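Local structure of Sso-CP2 metallo-carboxypetidase (Sulfolobus solfataricus, 4MMO) at residues A[170-175]-A[367-372]; A[248-253]-A[270-275]. The protein is a zinc-containing enzyme of the M20 peptidase family that probably acts as a metallo-carboxypeptidase. All coordinates share one frame; numbering follows the deposited sequence.

Interaction 1. Residues A[170-175]-A[367-372]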
loop_
_atom_site.group_PDB
_atom_site.type_symbol
_atom_site.label_atom_id
_atom_site.label_comp_id
_atom_site.label_asym_id
_atom_site.label_seq_id
_atom_site.Cartn_x
_atom_site.Cartn_y
_atom_site.Cartn_z
ATOM N N LYS A 170 -27.311 -23.294 0.464
ATOM C CA LYS A 170 -28.604 -23.967 0.352
ATOM C C LYS A 170 -29.123 -24.419 1.715
ATOM O O LYS A 170 -30.263 -24.866 1.833
ATOM C CB LYS A 170 -28.504 -25.170 -0.588
ATOM C CG LYS A 170 -28.387 -24.807 -2.062
ATOM C CD LYS A 170 -29.614 -25.244 -2.845
ATOM C CE LYS A 170 -29.440 -25.009 -4.338
ATOM N NZ LYS A 170 -28.757 -26.145 -5.015
ATOM N N GLY A 171 -28.280 -24.307 2.738
ATOM C CA GLY A 171 -28.663 -24.671 4.091
ATOM C C GLY A 171 -28.345 -26.113 4.439
ATOM O O GLY A 171 -28.831 -26.639 5.441
ATOM N N ARG A 172 -27.526 -26.755 3.615
ATOM C CA ARG A 172 -27.110 -28.129 3.861
ATOM C C ARG A 172 -25.849 -28.146 4.713
ATOM O O ARG A 172 -24.963 -27.314 4.521
ATOM C CB ARG A 172 -26.842 -28.837 2.538
ATOM C CG ARG A 172 -28.069 -28.966 1.654
ATOM C CD ARG A 172 -27.695 -29.242 0.211
ATOM N NE ARG A 172 -26.933 -28.139 -0.366
ATOM C CZ ARG A 172 -26.587 -28.052 -1.645
ATOM N NH1 ARG A 172 -26.934 -29.003 -2.501
ATOM N NH2 ARG A 172 -25.892 -27.005 -2.068
ATOM N N PRO A 173 -25.755 -29.096 5.660
ATOM C CA PRO A 173 -24.523 -29.180 6.451
ATOM C C PRO A 173 -23.325 -29.545 5.579
ATOM O O PRO A 173 -23.497 -30.215 4.559
ATOM C CB PRO A 173 -24.824 -30.294 7.456
ATOM C CG PRO A 173 -25.892 -31.119 6.807
ATOM C CD PRO A 173 -26.717 -30.155 6.015
ATOM N N GLN A 174 -22.134 -29.102 5.978
ATOM C CA GLN A 174 -20.919 -29.345 5.206
ATOM C C GLN A 174 -19.928 -30.233 5.948
ATOM O O GLN A 174 -19.732 -30.098 7.156
ATOM C CB GLN A 174 -20.256 -28.020 4.830
ATOM C CG GLN A 174 -21.078 -27.191 3.860
ATOM C CD GLN A 174 -20.394 -25.906 3.470
ATOM O OE1 GLN A 174 -20.139 -25.659 2.293
ATOM N NE2 GLN A 174 -20.097 -25.069 4.460
ATOM N N ILE A 175 -19.319 -31.149 5.202
ATOM C CA ILE A 175 -18.307 -32.055 5.726
ATOM C C ILE A 175 -17.028 -31.775 4.954
ATOM O O ILE A 175 -17.005 -31.866 3.726
ATOM C CB ILE A 175 -18.695 -33.538 5.521
ATOM C CG1 ILE A 175 -20.119 -33.814 6.021
ATOM C CG2 ILE A 175 -17.693 -34.457 6.207
ATOM C CD1 ILE A 175 -20.318 -33.626 7.496
ATOM N N TYR A 367 -30.466 -32.777 10.014
ATOM C CA TYR A 367 -30.840 -31.692 9.110
ATOM C C TYR A 367 -31.811 -32.147 8.027
ATOM O O TYR A 367 -32.502 -31.328 7.424
ATOM C CB TYR A 367 -29.590 -31.067 8.483
ATOM C CG TYR A 367 -28.726 -30.350 9.493
ATOM C CD1 TYR A 367 -29.019 -29.050 9.885
ATOM C CD2 TYR A 367 -27.627 -30.976 10.069
ATOM C CE1 TYR A 367 -28.237 -28.388 10.816
ATOM C CE2 TYR A 367 -26.839 -30.323 11.001
ATOM C CZ TYR A 367 -27.150 -29.029 11.371
ATOM O OH TYR A 367 -26.370 -28.373 12.297
ATOM N N GLY A 368 -31.858 -33.451 7.782
ATOM C CA GLY A 368 -32.831 -34.017 6.864
ATOM C C GLY A 368 -32.560 -33.705 5.406
ATOM O O GLY A 368 -33.456 -33.811 4.569
ATOM N N THR A 369 -31.328 -33.312 5.100
ATOM C CA THR A 369 -30.911 -33.105 3.716
ATOM C C THR A 369 -29.584 -33.813 3.469
ATOM O O THR A 369 -29.018 -34.414 4.379
ATOM C CB THR A 369 -30.782 -31.610 3.372
ATOM O OG1 THR A 369 -30.400 -31.467 1.998
ATOM C CG2 THR A 369 -29.749 -30.930 4.264
ATOM N N GLU A 370 -29.094 -33.746 2.237
ATOM C CA GLU A 370 -27.863 -34.435 1.874
ATOM C C GLU A 370 -26.645 -33.591 2.252
ATOM O O GLU A 370 -26.483 -32.484 1.741
ATOM C CB GLU A 370 -27.846 -34.724 0.371
ATOM C CG GLU A 370 -26.843 -35.792 -0.042
ATOM C CD GLU A 370 -27.194 -37.167 0.498
ATOM O OE1 GLU A 370 -28.401 -37.470 0.631
ATOM O OE2 GLU A 370 -26.264 -37.944 0.799
ATOM N N PRO A 371 -25.786 -34.102 3.152
ATOM C CA PRO A 371 -24.574 -33.350 3.503
ATOM C C PRO A 371 -23.641 -33.152 2.314
ATOM O O PRO A 371 -23.431 -34.080 1.537
ATOM C CB PRO A 371 -23.894 -34.241 4.548
ATOM C CG PRO A 371 -24.981 -35.088 5.101
ATOM C CD PRO A 371 -25.917 -35.329 3.961
ATOM N N GLN A 372 -23.086 -31.951 2.184
ATOM C CA GLN A 372 -22.152 -31.652 1.109
ATOM C C GLN A 372 -20.721 -31.907 1.574
ATOM O O GLN A 372 -20.256 -31.313 2.544
ATOM C CB GLN A 372 -22.328 -30.207 0.648
ATOM C CG GLN A 372 -23.734 -29.904 0.148
ATOM C CD GLN A 372 -24.141 -30.794 -1.012
ATOM O OE1 GLN A 372 -23.548 -30.732 -2.092
ATOM N NE2 GLN A 372 -25.142 -31.645 -0.789
#
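Ile175 N donates to Gln372 O over 2.8 Å in an almost straight bond (172° at the hydrogen), and the CA of Gln174 adds a CA-H...O contact to the same oxygen. With Gln372 N bonded back to Pro173 O at 3.0 Å, this is the start of a two-stranded parallel sheet, in which Gln174 bridges Gln372. On the face of the sheet that Gln174 also occupies, the side chain of Gln372 doubles back at chi2 (-59°), laying its amide over one face of the Arg172 guanidinium, the planes 18° apart and Gln372 CD 3.6 Å from Arg172 NH1. Gln372 NE2 also donates to Glu370 O at 3.0 Å, from above that carbonyl's plane, which fixes the amide's rotation. With alanine in place of Gln372 the guanidinium would probably lose its amide cover on that face, and Glu370 O this donor. The CD methylene of Lys170 lies over the opposite face, while Asp168 forms a salt bridge with Arg172 NH2. Farther along, the Pro173 and Tyr367 side chains pass each other in opposite directions, Pro173 CG meeting Tyr367 CD2 obliquely at 3.7 Å. Pro173 CD rests 3.6 Å from CG2 of Thr369, whose OG1 turns instead to Arg172 CG at 3.4 Å.

Interaction 2. Residues A[248-253]-A[270-275]; sequences YDIDVE and EKIAEA
The ring of Tyr248 meets Ala273 at its edge: the CB methyl lies near the ring plane, 3.6 Å from CD2, so the contact is made by the rim of the aromatic group and not by a face. The same tyrosine also touches Leu277, one helical turn farther along. Its CG stands anti to the backbone N (chi1 -170°), which carries the ring alongside helix 269-278. Ala273 CB serves a second partner as well, for CD1 of Ile250 approaches to 3.6 Å. That one methyl end is shared, since Ile250 CD1 also lies 3.8 Å from CG2 of Ile272 and thus spans two successive residues of the helix.

Within the M20 dimerisation region, the connection running from the end of helix 239-247 to helix 252-259, together with the first residue of the latter, lays its apolar side chains against one flank of helix 269-278, and the small side chain of Ala273 lets Tyr248 and Ile250 come close to the helix backbone. Leu255 of helix 252-259 touches both Ile250 and Ile272, adding a second helix to the apolar cluster. At the other end of the contact, Ile272 CD1 sits against both methyls of Val252, 3.7 Å from CG1 and 3.7 Å from CG2, with the two side chains crossing at a slant. Val252 opens helix 252-259 directly after Asp251, its N-cap, whose OD1 accepts a weak capping bond from Glu253 N at 3.3 Å. Ile272 also packs on Leu203 of the second subunit.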
loop_
_atom_site.group_PDB
_atom_site.type_symbol
_atom_site.label_atom_id
_atom_site.label_comp_id
_atom_site.label_asym_id
_atom_site.label_seq_id
_atom_site.Cartn_x
_atom_site.Cartn_y
_atom_site.Cartn_z
ATOM N N TYR A 248 -19.666 -30.714 -5.964
ATOM C CA TYR A 248 -19.656 -29.458 -5.218
ATOM C C TYR A 248 -20.596 -28.462 -5.882
ATOM O O TYR A 248 -20.402 -28.085 -7.037
ATOM C CB TYR A 248 -18.240 -28.886 -5.118
ATOM C CG TYR A 248 -18.116 -27.713 -4.167
ATOM C CD1 TYR A 248 -18.704 -27.747 -2.910
ATOM C CD2 TYR A 248 -17.400 -26.577 -4.522
ATOM C CE1 TYR A 248 -18.594 -26.678 -2.038
ATOM C CE2 TYR A 248 -17.283 -25.504 -3.655
ATOM C CZ TYR A 248 -17.880 -25.562 -2.415
ATOM O OH TYR A 248 -17.767 -24.499 -1.548
ATOM N N ASP A 249 -21.618 -28.048 -5.139
ATOM C CA ASP A 249 -22.729 -27.290 -5.701
ATOM C C ASP A 249 -22.532 -25.789 -5.514
ATOM O O ASP A 249 -22.586 -25.279 -4.396
ATOM C CB ASP A 249 -24.040 -27.743 -5.053
ATOM C CG ASP A 249 -25.266 -27.305 -5.832
ATOM O OD1 ASP A 249 -25.143 -27.007 -7.039
ATOM O OD2 ASP A 249 -26.362 -27.271 -5.234
ATOM N N ILE A 250 -22.306 -25.097 -6.628
ATOM C CA ILE A 250 -22.030 -23.667 -6.626
ATOM C C ILE A 250 -23.028 -22.908 -7.491
ATOM O O ILE A 250 -23.162 -23.186 -8.683
ATOM C CB ILE A 250 -20.612 -23.380 -7.175
ATOM C CG1 ILE A 250 -19.554 -23.997 -6.259
ATOM C CG2 ILE A 250 -20.373 -21.872 -7.318
ATOM C CD1 ILE A 250 -18.148 -23.960 -6.827
ATOM N N ASP A 251 -23.717 -21.944 -6.889
ATOM C CA ASP A 251 -24.502 -20.979 -7.648
ATOM C C ASP A 251 -23.551 -19.868 -8.079
ATOM O O ASP A 251 -23.215 -18.988 -7.287
ATOM C CB ASP A 251 -25.640 -20.415 -6.793
ATOM C CG ASP A 251 -26.607 -19.551 -7.592
ATOM O OD1 ASP A 251 -26.221 -19.037 -8.662
ATOM O OD2 ASP A 251 -27.758 -19.381 -7.142
ATOM N N VAL A 252 -23.117 -19.922 -9.334
ATOM C CA VAL A 252 -22.101 -19.008 -9.845
ATOM C C VAL A 252 -22.523 -17.546 -9.725
ATOM O O VAL A 252 -21.717 -16.697 -9.346
ATOM C CB VAL A 252 -21.763 -19.319 -11.319
ATOM C CG1 VAL A 252 -20.766 -18.306 -11.880
ATOM C CG2 VAL A 252 -21.209 -20.726 -11.441
ATOM N N GLU A 253 -23.779 -17.252 -10.046
ATOM C CA GLU A 253 -24.245 -15.872 -10.049
ATOM C C GLU A 253 -24.405 -15.342 -8.630
ATOM O O GLU A 253 -24.145 -14.168 -8.366
ATOM C CB GLU A 253 -25.566 -15.746 -10.810
ATOM C CG GLU A 253 -26.041 -14.308 -10.985
ATOM C CD GLU A 253 -25.001 -13.423 -11.655
ATOM O OE1 GLU A 253 -24.930 -12.222 -11.316
ATOM O OE2 GLU A 253 -24.254 -13.929 -12.521
ATOM N N GLU A 270 -18.146 -26.051 -12.264
ATOM C CA GLU A 270 -17.161 -27.088 -11.988
ATOM C C GLU A 270 -15.756 -26.507 -12.034
ATOM O O GLU A 270 -14.874 -26.934 -11.291
ATOM C CB GLU A 270 -17.289 -28.243 -12.986
ATOM C CG GLU A 270 -16.206 -29.307 -12.841
ATOM C CD GLU A 270 -16.505 -30.570 -13.633
ATOM O OE1 GLU A 270 -17.536 -30.612 -14.338
ATOM O OE2 GLU A 270 -15.705 -31.527 -13.546
ATOM N N LYS A 271 -15.554 -25.524 -12.905
ATOM C CA LYS A 271 -14.243 -24.911 -13.054
ATOM C C LYS A 271 -13.924 -24.054 -11.835
ATOM O O LYS A 271 -12.776 -23.980 -11.403
ATOM C CB LYS A 271 -14.190 -24.063 -14.328
ATOM C CG LYS A 271 -12.794 -23.599 -14.725
ATOM C CD LYS A 271 -11.813 -24.765 -14.784
ATOM C CE LYS A 271 -10.739 -24.559 -15.839
ATOM N NZ LYS A 271 -9.993 -23.292 -15.646
ATOM N N ILE A 272 -14.950 -23.407 -11.290
ATOM C CA ILE A 272 -14.804 -22.591 -10.092
ATOM C C ILE A 272 -14.485 -23.486 -8.904
ATOM O O ILE A 272 -13.601 -23.177 -8.105
ATOM C CB ILE A 272 -16.088 -21.778 -9.816
ATOM C CG1 ILE A 272 -16.237 -20.673 -10.864
ATOM C CG2 ILE A 272 -16.066 -21.160 -8.420
ATOM C CD1 ILE A 272 -17.604 -20.028 -10.895
ATOM N N ALA A 273 -15.206 -24.599 -8.800
ATOM C CA ALA A 273 -15.000 -25.552 -7.716
ATOM C C ALA A 273 -13.580 -26.093 -7.751
ATOM O O ALA A 273 -12.929 -26.230 -6.718
ATOM C CB ALA A 273 -15.996 -26.694 -7.822
ATOM N N GLU A 274 -13.103 -26.394 -8.950
ATOM C CA GLU A 274 -11.760 -26.925 -9.122
ATOM C C GLU A 274 -10.721 -25.891 -8.698
ATOM O O GLU A 274 -9.858 -26.176 -7.873
ATOM C CB GLU A 274 -11.539 -27.333 -10.577
ATOM C CG GLU A 274 -10.243 -28.084 -10.823
ATOM C CD GLU A 274 -10.064 -28.470 -12.278
ATOM O OE1 GLU A 274 -11.083 -28.600 -12.992
ATOM O OE2 GLU A 274 -8.904 -28.639 -12.712
ATOM N N ALA A 275 -10.813 -24.690 -9.255
ATOM C CA ALA A 275 -9.850 -23.634 -8.962
ATOM C C ALA A 275 -9.803 -23.315 -7.470
ATOM O O ALA A 275 -8.731 -23.230 -6.869
ATOM C CB ALA A 275 -10.190 -22.380 -9.752
#

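In the fold
A single aspartate joins two contacts whose centres lie about 17 Å apart. Asp249, from the 248-253 segment of interaction 2, forms salt bridges through OD2 with Lys170 NZ at 2.7 Å and Arg172 NH2 at 3.2 Å, both in interaction 1, and through OD1 with Lys269. Along the chain, 170-175 comes first, both segments of interaction 2 follow, and 367-372 returns last to pair strands 174-176 and 372-374. Interaction 1 lies toward the zinc site without touching it, the Gln174 side chain about 13 Å from the metal, whereas interaction 2 belongs to the dimerisation region and reaches the second subunit. The charged cluster is thus likely to fasten the two-stranded sheet to the helices of the dimerisation region.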